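Local atomic coordinates of PP1b (Porcine reproductive and respiratory syndrome virus, PDB entry 6JDR), a protein that probably unwinds RNA and DNA duplexes with 5' to 3' polarity, powered by ATP hydrolysis, as the helicase portion (nsp10) of the viral replicase polyprotein. Residues 77-83 and 117-123; 301-306 and 383-388; 319-323 and 347-352; 329-333 and 356-360. The protein carries 1 engineered substitution. All blocks are in the same frame, centred on the assembly; numbering follows the deposited sequence.

From the N terminus, contact 1 closes first: 77-83 and 117-123 bracket a short loop containing two strands of the antiparallel sheet that all of them build. Contact 2 opens later in the chain, about 60 Å away between nearest atoms and on the opposite side of the chain's centre. Its segments 301-306 and 383-388 close a long loop around most of a parallel five-stranded sheet. Contacts 3 and 4 both fall within that loop and cross, their segments alternating as 319-323, 329-333, 347-352 and 356-360. They also touch, with P319 and H321 packing against T330 and I331. Together they tie two connecting loops, a strand end and helix 354-361.

Contact 1: 77-83 and 117-123; sequences RTVIMHV and DGDYAST
The imidazole of H82 meets D119 at its edge, while G118 O lies over one face, offset toward the rim. ND1 donates to D119 OD2 (3.0 Å, 161°); the acceptor is almost in the ring plane, the ring and carboxylate planes are 82° apart, and ND1 meets OD2 from above the carboxylate plane. The Y120 ring is met at its edge by M81 O and by V83 CG2, which comes within 3.5 Å of CE2. M81, its CG anti to the backbone N (chi1 -179°), brings CE to 4.0 Å from Y120 CD2. The Y120 hydroxyl is anchored on P116 O.

The backbones run antiparallel: V79-S122, M81-Y120 and V83-G118 are hydrogen-bonded pairs, with I80-A121 and H82-D119 the non-hydrogen-bonded pairs between them. M81 N to Y120 O is the shortest backbone bond, at 2.6 Å. S122 adds a second grip, since OG joins its own N in donating to V79 O (2.7 Å from OG), the two donors arriving from opposite faces of the carbonyl plane. The side chains of M81, V83, Y120 and S122 share the buried sheet face, and M81 and S122 continue it onto strand 93-97.

This pairing joins 79-83, the outermost strand, to a four-stranded antiparallel sheet, consistent with the 1B domain of arterivirus helicases. On the more exposed face, H82 NE2 is bonded to E84 OE2, so both ring nitrogens face carboxylates, which would probably favour the doubly protonated imidazole.

Contact 2: 301-306 and 383-388; sequences TTRVTY and LPAKGT
T301 begins the contact by sliding past T388 in the opposite direction, its CB 3.8 Å from T388 CG2. R303 follows, reaching along G387 to grip T388 with two nitrogens. NE donates to T388 OG1 (3.1 Å), and NH2 reaches both that hydroxyl oxygen and T388 O, the latter at 2.8 Å. The arginine can present this side because its chain, extended through CG and CD, bends at chi3 (-73°); NH2 is also bonded to V390 O.

V304 forms the one beta bridge, an antiparallel hydrogen-bonded pair with K386. V304 N to K386 O is the shorter and straighter bond (2.8 Å, 167°), and K386 N returns to V304 O at 3.0 Å. The valine side chain turns to the loop, with CG1 4.0 Å from L383 CG and close to P384 O. Y306 ends the segment: its hydroxyl donates to L383 O (2.8 Å) in the carbonyl plane, and the acceptor lies at the ring's edge.

On its other side, strand 303-307 bonds to strand 367-371. The loop 383-388 thus adds a single antiparallel bridge at the outermost strand of the five-stranded parallel sheet; that parallel sheet is the hallmark of the second RecA-like domain of a superfamily 1 helicase.

Contact 3: 319-323 and 347-352; sequences PYHRD and PTKDSL
T348 and D323 make the hydrogen bond that joins the two loops. T348 OG1 donates to D323 OD2 at 2.7 Å, meeting the syn side of the carboxylate but 30° out of its plane. The hydroxyl comes across the aspartate at about a right angle; OG1 sits beside the backbone N, anti to the carbonyl carbon (chi1 -54°), which puts CG2 anti to the N and toward Y320. R322 contributes a long salt bridge to the same carboxylate, NH1 to D323 OD1 at 3.9 Å.

Van der Waals contacts make up the rest. T348 CG2 lies at the edge of the Y320 ring, 3.8 Å from CE2, and S351 CB approaches the same CE2 obliquely at 3.4 Å. P319 CB sits over one face of the tyrosine ring and 3.2 Å from S351 O. P347 CG slides past D323 CG at 3.6 Å.

Within 347-352, residues T348 to S351 form a type II beta turn, and S351 OG donates to T348 O (2.7 Å). Q376 brackets this turn from outside, its side chain bonding to T348 O and S351 N. T348 O therefore takes two donors; the turn and Q376 fix this carbonyl, which probably limits the freedom of the residue whose hydroxyl meets D323. The acid, near R322 and given a hydroxyl donor, is probably ionised.

Contact 4: 329-333 and 356-360; sequences ITIDS and RALVA
I331 and D332 meet one side of the helix through two different chemistries. I331 CG2 rests against the backbone, 3.2 Å from R356 O, and 3.7 Å from V359 CB, the isoleucine and valine side chains sliding past each other in opposite directions. Its other branch reaches further along, CD1 to A360 CB at 4.1 Å. D332 makes a salt bridge, OD1 to R356 NH1 at 2.7 Å, from the edge of the guanidinium, with the two flat groups 16° from coplanar. R356 gets there with a side chain extended from CG to NE and its guanidinium turned at the end (chi4 -74°).

Helix 354-361 crosses between parallel strands 342-345 and 367-371, a beta-alpha-beta crossover of the second RecA-like domain. The sequences TIDS and ALVA fit the beginnings of superfamily 1 helicase motifs V and VI.

In the next shell, both I331 and A360 also pack on L344 of strand 342-345. An ST motif shapes the turn carrying D332: T330 OG1 accepts from S333 N (3.0 Å) and from S333 OG (2.7 Å). I331 O is bonded to S334 OG. On the helix, A360 N donates to R356 O at 3.0 Å, and R356 N is bonded to N353 OD1.

Contact 1: 77-83 and 117-123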
# COMPACT_ATOMS: atom_id res chain seq x y z
N ARG A 77 -36.41 14.90 -0.66
CA ARG A 77 -37.81 15.25 -0.45
C ARG A 77 -38.00 16.06 0.83
O ARG A 77 -37.29 15.85 1.81
CB ARG A 77 -38.68 13.99 -0.38
CG ARG A 77 -38.76 13.21 -1.69
CD ARG A 77 -39.41 11.85 -1.53
NE ARG A 77 -40.82 11.94 -1.13
CZ ARG A 77 -41.29 11.76 0.11
NH1 ARG A 77 -40.48 11.49 1.13
NH2 ARG A 77 -42.60 11.87 0.33
N THR A 78 -38.95 17.00 0.81
CA THR A 78 -39.36 17.71 2.01
C THR A 78 -40.41 16.86 2.72
O THR A 78 -41.49 16.62 2.18
CB THR A 78 -39.94 19.10 1.69
OG1 THR A 78 -39.02 19.83 0.87
CG2 THR A 78 -40.20 19.89 2.98
N VAL A 79 -40.07 16.39 3.91
CA VAL A 79 -40.86 15.41 4.64
C VAL A 79 -41.25 15.99 5.98
O VAL A 79 -40.48 16.73 6.58
CB VAL A 79 -40.04 14.12 4.90
CG1 VAL A 79 -40.94 13.00 5.41
CG2 VAL A 79 -39.30 13.70 3.64
N ILE A 80 -42.45 15.65 6.45
CA ILE A 80 -42.90 16.08 7.77
C ILE A 80 -42.23 15.24 8.85
O ILE A 80 -42.15 14.02 8.74
CB ILE A 80 -44.43 15.98 7.93
CG1 ILE A 80 -45.13 16.99 7.02
CG2 ILE A 80 -44.85 16.21 9.39
CD1 ILE A 80 -44.96 18.44 7.42
N MET A 81 -41.75 15.92 9.89
CA MET A 81 -41.26 15.27 11.10
C MET A 81 -42.30 15.50 12.20
O MET A 81 -42.46 16.62 12.68
CB MET A 81 -39.92 15.88 11.51
CG MET A 81 -39.30 15.27 12.76
SD MET A 81 -37.63 15.86 13.10
CE MET A 81 -37.95 17.56 13.54
N HIS A 82 -43.00 14.43 12.58
CA HIS A 82 -44.00 14.52 13.65
C HIS A 82 -43.35 14.31 15.02
O HIS A 82 -42.62 13.35 15.21
CB HIS A 82 -45.12 13.49 13.45
CG HIS A 82 -46.30 13.72 14.34
ND1 HIS A 82 -47.34 14.55 14.00
CD2 HIS A 82 -46.59 13.24 15.57
CE1 HIS A 82 -48.23 14.57 14.97
NE2 HIS A 82 -47.80 13.78 15.94
N VAL A 83 -43.63 15.22 15.95
CA VAL A 83 -43.00 15.20 17.28
C VAL A 83 -44.04 15.08 18.39
O VAL A 83 -45.00 15.86 18.44
CB VAL A 83 -42.15 16.47 17.50
CG1 VAL A 83 -41.43 16.41 18.84
CG2 VAL A 83 -41.16 16.65 16.36
N ASP A 117 -43.55 19.51 20.84
CA ASP A 117 -44.55 18.79 20.05
C ASP A 117 -45.00 19.62 18.86
O ASP A 117 -45.18 20.84 18.96
CB ASP A 117 -45.76 18.42 20.91
CG ASP A 117 -45.44 17.37 21.95
OD1 ASP A 117 -44.27 16.93 22.03
OD2 ASP A 117 -46.37 16.97 22.69
N GLY A 118 -45.18 18.96 17.72
CA GLY A 118 -45.62 19.63 16.50
C GLY A 118 -45.30 18.84 15.25
O GLY A 118 -44.87 17.68 15.32
N ASP A 119 -45.51 19.47 14.10
CA ASP A 119 -45.16 18.89 12.81
C ASP A 119 -44.21 19.85 12.10
O ASP A 119 -44.48 21.05 11.99
CB ASP A 119 -46.41 18.66 11.96
CG ASP A 119 -47.31 17.58 12.54
OD1 ASP A 119 -47.71 17.69 13.71
OD2 ASP A 119 -47.62 16.60 11.81
N TYR A 120 -43.08 19.31 11.63
CA TYR A 120 -42.04 20.13 11.02
C TYR A 120 -41.69 19.64 9.62
O TYR A 120 -41.35 18.46 9.44
CB TYR A 120 -40.78 20.13 11.88
CG TYR A 120 -40.99 20.57 13.31
CD1 TYR A 120 -40.84 21.90 13.68
CD2 TYR A 120 -41.33 19.65 14.30
CE1 TYR A 120 -41.03 22.31 14.99
CE2 TYR A 120 -41.51 20.05 15.61
CZ TYR A 120 -41.36 21.38 15.95
OH TYR A 120 -41.55 21.77 17.26
N ALA A 121 -41.77 20.54 8.64
CA ALA A 121 -41.20 20.28 7.33
C ALA A 121 -39.70 20.09 7.52
O ALA A 121 -39.04 20.91 8.16
CB ALA A 121 -41.47 21.44 6.39
N SER A 122 -39.16 18.99 7.00
CA SER A 122 -37.77 18.64 7.24
C SER A 122 -37.08 18.11 5.99
O SER A 122 -37.61 17.24 5.30
CB SER A 122 -37.67 17.61 8.37
OG SER A 122 -38.16 16.35 7.96
N THR A 123 -35.91 18.66 5.71
CA THR A 123 -35.04 18.12 4.68
C THR A 123 -33.87 17.46 5.38
O THR A 123 -33.19 18.09 6.19
CB THR A 123 -34.51 19.22 3.74
OG1 THR A 123 -33.86 20.24 4.51
CG2 THR A 123 -35.66 19.84 2.95
O HOH W 1 -35.71 14.92 3.78

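Contact 2: 301-306 and 383-388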
# COMPACT_ATOMS: atom_id res chain seq x y z
N THR A 301 15.56 -17.36 -4.50
CA THR A 301 16.45 -17.08 -3.38
C THR A 301 17.90 -17.46 -3.68
O THR A 301 18.17 -18.55 -4.19
CB THR A 301 15.99 -17.84 -2.12
OG1 THR A 301 14.61 -17.55 -1.86
CG2 THR A 301 16.83 -17.46 -0.90
N THR A 302 18.82 -16.55 -3.35
CA THR A 302 20.25 -16.82 -3.43
C THR A 302 20.66 -17.44 -2.10
O THR A 302 20.33 -16.92 -1.04
CB THR A 302 21.04 -15.52 -3.66
OG1 THR A 302 20.55 -14.86 -4.83
CG2 THR A 302 22.53 -15.81 -3.83
N ARG A 303 21.36 -18.57 -2.17
CA ARG A 303 21.76 -19.30 -0.96
C ARG A 303 22.87 -18.57 -0.22
O ARG A 303 23.79 -18.03 -0.84
CB ARG A 303 22.21 -20.72 -1.32
CG ARG A 303 22.45 -21.63 -0.13
CD ARG A 303 22.95 -23.00 -0.56
NE ARG A 303 21.89 -23.80 -1.17
CZ ARG A 303 22.08 -25.00 -1.74
NH1 ARG A 303 23.28 -25.55 -1.79
NH2 ARG A 303 21.04 -25.64 -2.27
N VAL A 304 22.78 -18.57 1.11
CA VAL A 304 23.81 -17.97 1.96
C VAL A 304 24.18 -18.97 3.05
O VAL A 304 23.33 -19.39 3.83
CB VAL A 304 23.32 -16.65 2.59
CG1 VAL A 304 24.38 -16.09 3.54
CG2 VAL A 304 22.98 -15.64 1.51
N THR A 305 25.46 -19.34 3.08
CA THR A 305 25.96 -20.36 4.00
C THR A 305 27.21 -19.85 4.71
O THR A 305 28.14 -19.39 4.05
CB THR A 305 26.30 -21.66 3.24
OG1 THR A 305 25.34 -21.88 2.20
CG2 THR A 305 26.32 -22.85 4.19
N TYR A 306 27.23 -19.94 6.04
CA TYR A 306 28.37 -19.52 6.84
C TYR A 306 29.24 -20.72 7.24
O TYR A 306 28.95 -21.41 8.22
CB TYR A 306 27.91 -18.76 8.09
CG TYR A 306 27.47 -17.34 7.79
CD1 TYR A 306 28.31 -16.26 8.05
CD2 TYR A 306 26.22 -17.09 7.22
CE1 TYR A 306 27.91 -14.96 7.76
CE2 TYR A 306 25.81 -15.80 6.94
CZ TYR A 306 26.66 -14.74 7.20
OH TYR A 306 26.25 -13.45 6.92
N LEU A 383 22.72 -10.15 6.89
CA LEU A 383 22.60 -11.19 5.88
C LEU A 383 22.45 -12.55 6.55
O LEU A 383 23.44 -13.22 6.83
CB LEU A 383 23.84 -11.17 4.96
CG LEU A 383 23.81 -12.12 3.77
CD1 LEU A 383 22.72 -11.75 2.78
CD2 LEU A 383 25.17 -12.13 3.09
N PRO A 384 21.20 -12.95 6.83
CA PRO A 384 20.98 -14.23 7.50
C PRO A 384 21.28 -15.43 6.61
O PRO A 384 21.23 -15.32 5.38
CB PRO A 384 19.48 -14.20 7.87
CG PRO A 384 18.99 -12.83 7.56
CD PRO A 384 19.93 -12.26 6.54
N ALA A 385 21.61 -16.56 7.23
CA ALA A 385 21.83 -17.80 6.50
C ALA A 385 20.52 -18.27 5.89
O ALA A 385 19.51 -18.38 6.58
CB ALA A 385 22.39 -18.87 7.42
N LYS A 386 20.54 -18.53 4.58
CA LYS A 386 19.37 -18.95 3.83
C LYS A 386 19.72 -20.17 2.98
O LYS A 386 20.61 -20.10 2.13
CB LYS A 386 18.86 -17.82 2.93
CG LYS A 386 17.51 -17.23 3.32
CD LYS A 386 17.52 -16.63 4.72
CE LYS A 386 16.25 -15.82 4.97
NZ LYS A 386 16.06 -15.47 6.41
N GLY A 387 19.03 -21.28 3.23
CA GLY A 387 19.18 -22.49 2.42
C GLY A 387 18.17 -22.51 1.30
O GLY A 387 17.22 -21.72 1.29
N THR A 388 18.38 -23.41 0.34
CA THR A 388 17.43 -23.62 -0.75
C THR A 388 17.41 -25.10 -1.14
O THR A 388 18.48 -25.72 -1.26
CB THR A 388 17.80 -22.79 -2.00
OG1 THR A 388 19.18 -22.98 -2.31
CG2 THR A 388 17.53 -21.31 -1.76

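Contact 3: 319-323 and 347-352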
# COMPACT_ATOMS: atom_id res chain seq x y z
N PRO A 319 39.03 -9.40 0.35
CA PRO A 319 39.44 -8.00 0.31
C PRO A 319 40.87 -7.77 -0.21
O PRO A 319 41.06 -7.02 -1.17
CB PRO A 319 39.34 -7.57 1.78
CG PRO A 319 38.31 -8.45 2.37
CD PRO A 319 38.35 -9.75 1.61
N TYR A 320 41.84 -8.45 0.40
CA TYR A 320 43.25 -8.16 0.18
C TYR A 320 43.93 -9.15 -0.78
O TYR A 320 43.63 -10.34 -0.76
CB TYR A 320 44.01 -8.19 1.51
CG TYR A 320 43.51 -7.22 2.56
CD1 TYR A 320 43.08 -5.93 2.22
CD2 TYR A 320 43.51 -7.57 3.90
CE1 TYR A 320 42.64 -5.05 3.20
CE2 TYR A 320 43.08 -6.70 4.88
CZ TYR A 320 42.64 -5.44 4.52
OH TYR A 320 42.22 -4.57 5.50
N HIS A 321 44.84 -8.63 -1.61
CA HIS A 321 45.66 -9.47 -2.49
C HIS A 321 46.47 -10.52 -1.71
O HIS A 321 46.64 -11.64 -2.18
CB HIS A 321 46.64 -8.62 -3.32
CG HIS A 321 46.00 -7.88 -4.45
ND1 HIS A 321 45.85 -6.51 -4.45
CD2 HIS A 321 45.48 -8.32 -5.62
CE1 HIS A 321 45.26 -6.14 -5.58
NE2 HIS A 321 45.03 -7.21 -6.31
N ARG A 322 46.95 -10.14 -0.53
CA ARG A 322 47.72 -11.04 0.34
C ARG A 322 47.04 -12.38 0.61
O ARG A 322 47.70 -13.39 0.81
CB ARG A 322 48.02 -10.36 1.68
CG ARG A 322 49.00 -11.13 2.56
CD ARG A 322 48.46 -11.34 3.97
NE ARG A 322 48.85 -10.29 4.90
CZ ARG A 322 48.25 -10.03 6.06
NH1 ARG A 322 47.20 -10.73 6.46
NH2 ARG A 322 48.71 -9.04 6.82
N ASP A 323 45.71 -12.38 0.65
CA ASP A 323 44.96 -13.58 1.01
C ASP A 323 44.43 -14.35 -0.21
O ASP A 323 43.68 -15.32 -0.05
CB ASP A 323 43.82 -13.20 1.95
CG ASP A 323 44.31 -12.43 3.17
OD1 ASP A 323 45.39 -12.78 3.70
OD2 ASP A 323 43.64 -11.47 3.59
N PRO A 347 39.70 -13.96 5.82
CA PRO A 347 40.64 -14.40 6.86
C PRO A 347 41.19 -13.28 7.75
O PRO A 347 41.55 -13.54 8.90
CB PRO A 347 41.77 -15.05 6.07
CG PRO A 347 41.70 -14.41 4.72
CD PRO A 347 40.25 -14.17 4.47
N THR A 348 41.27 -12.06 7.23
CA THR A 348 41.94 -10.97 7.93
C THR A 348 40.95 -10.03 8.62
O THR A 348 39.98 -9.59 8.01
CB THR A 348 42.83 -10.16 6.96
OG1 THR A 348 43.72 -11.06 6.28
CG2 THR A 348 43.64 -9.11 7.70
N LYS A 349 41.22 -9.72 9.89
CA LYS A 349 40.30 -8.94 10.72
C LYS A 349 40.27 -7.47 10.29
O LYS A 349 41.30 -6.92 9.88
CB LYS A 349 40.71 -9.04 12.19
CG LYS A 349 39.60 -8.67 13.16
CD LYS A 349 40.14 -8.36 14.55
CE LYS A 349 39.02 -7.94 15.49
NZ LYS A 349 39.52 -7.18 16.67
N ASP A 350 39.09 -6.86 10.39
CA ASP A 350 38.87 -5.46 10.00
C ASP A 350 39.23 -5.18 8.54
O ASP A 350 39.76 -4.12 8.22
CB ASP A 350 39.63 -4.50 10.94
CG ASP A 350 39.19 -4.63 12.39
OD1 ASP A 350 37.97 -4.68 12.65
OD2 ASP A 350 40.07 -4.67 13.28
N SER A 351 38.92 -6.13 7.66
CA SER A 351 39.27 -6.03 6.24
C SER A 351 38.08 -5.69 5.34
O SER A 351 38.22 -5.69 4.12
CB SER A 351 39.89 -7.35 5.77
OG SER A 351 38.95 -8.40 5.79
N LEU A 352 36.93 -5.38 5.94
CA LEU A 352 35.69 -5.26 5.18
C LEU A 352 34.92 -4.00 5.53
O LEU A 352 34.60 -3.77 6.69
CB LEU A 352 34.83 -6.49 5.46
CG LEU A 352 33.68 -6.81 4.51
CD1 LEU A 352 34.19 -7.12 3.11
CD2 LEU A 352 32.89 -7.99 5.05

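Contact 4: 329-333 and 356-360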
# COMPACT_ATOMS: atom_id res chain seq x y z
N ILE A 329 40.29 -13.76 -6.64
CA ILE A 329 40.49 -12.35 -6.99
C ILE A 329 40.03 -11.45 -5.85
O ILE A 329 39.30 -11.87 -4.96
CB ILE A 329 39.72 -11.97 -8.27
CG1 ILE A 329 38.22 -12.24 -8.11
CG2 ILE A 329 40.28 -12.74 -9.46
CD1 ILE A 329 37.38 -11.75 -9.27
N THR A 330 40.46 -10.19 -5.89
CA THR A 330 39.99 -9.21 -4.93
C THR A 330 38.54 -8.84 -5.22
O THR A 330 38.03 -9.07 -6.33
CB THR A 330 40.82 -7.91 -4.94
OG1 THR A 330 40.80 -7.33 -6.25
CG2 THR A 330 42.25 -8.19 -4.51
N ILE A 331 37.88 -8.26 -4.23
CA ILE A 331 36.53 -7.75 -4.39
C ILE A 331 36.54 -6.55 -5.34
O ILE A 331 35.60 -6.37 -6.11
CB ILE A 331 35.91 -7.37 -3.03
CG1 ILE A 331 35.77 -8.62 -2.15
CG2 ILE A 331 34.55 -6.72 -3.23
CD1 ILE A 331 35.66 -8.31 -0.66
N ASP A 332 37.60 -5.75 -5.29
CA ASP A 332 37.76 -4.62 -6.22
C ASP A 332 37.86 -5.07 -7.68
O ASP A 332 37.36 -4.39 -8.57
CB ASP A 332 38.99 -3.79 -5.85
CG ASP A 332 38.84 -3.09 -4.51
OD1 ASP A 332 38.10 -3.60 -3.64
OD2 ASP A 332 39.47 -2.03 -4.32
N SER A 333 38.51 -6.21 -7.91
CA SER A 333 38.67 -6.76 -9.26
C SER A 333 37.40 -7.43 -9.78
O SER A 333 37.28 -7.66 -10.98
CB SER A 333 39.81 -7.77 -9.29
OG SER A 333 41.04 -7.17 -8.91
N ARG A 356 32.98 -2.49 -0.20
CA ARG A 356 33.52 -3.82 -0.53
C ARG A 356 32.51 -4.94 -0.29
O ARG A 356 32.38 -5.85 -1.10
CB ARG A 356 34.77 -4.13 0.30
CG ARG A 356 35.99 -3.28 0.01
CD ARG A 356 37.22 -3.82 0.74
NE ARG A 356 38.23 -2.79 0.97
CZ ARG A 356 39.04 -2.29 0.03
NH1 ARG A 356 38.96 -2.71 -1.24
NH2 ARG A 356 39.93 -1.36 0.35
N ALA A 357 31.82 -4.87 0.84
CA ALA A 357 30.83 -5.88 1.19
C ALA A 357 29.65 -5.85 0.23
O ALA A 357 29.12 -6.90 -0.13
CB ALA A 357 30.35 -5.69 2.62
N LEU A 358 29.24 -4.66 -0.18
CA LEU A 358 28.16 -4.51 -1.15
C LEU A 358 28.52 -5.15 -2.48
O LEU A 358 27.68 -5.81 -3.10
CB LEU A 358 27.81 -3.03 -1.36
CG LEU A 358 26.73 -2.72 -2.40
CD1 LEU A 358 25.45 -3.52 -2.14
CD2 LEU A 358 26.43 -1.23 -2.42
N VAL A 359 29.76 -4.97 -2.91
CA VAL A 359 30.22 -5.56 -4.17
C VAL A 359 30.26 -7.08 -4.04
O VAL A 359 29.81 -7.79 -4.93
CB VAL A 359 31.59 -5.02 -4.60
CG1 VAL A 359 32.10 -5.76 -5.84
CG2 VAL A 359 31.51 -3.53 -4.89
N ALA A 360 30.78 -7.57 -2.92
CA ALA A 360 30.96 -9.01 -2.70
C ALA A 360 29.64 -9.78 -2.64
O ALA A 360 29.54 -10.89 -3.18
CB ALA A 360 31.75 -9.26 -1.42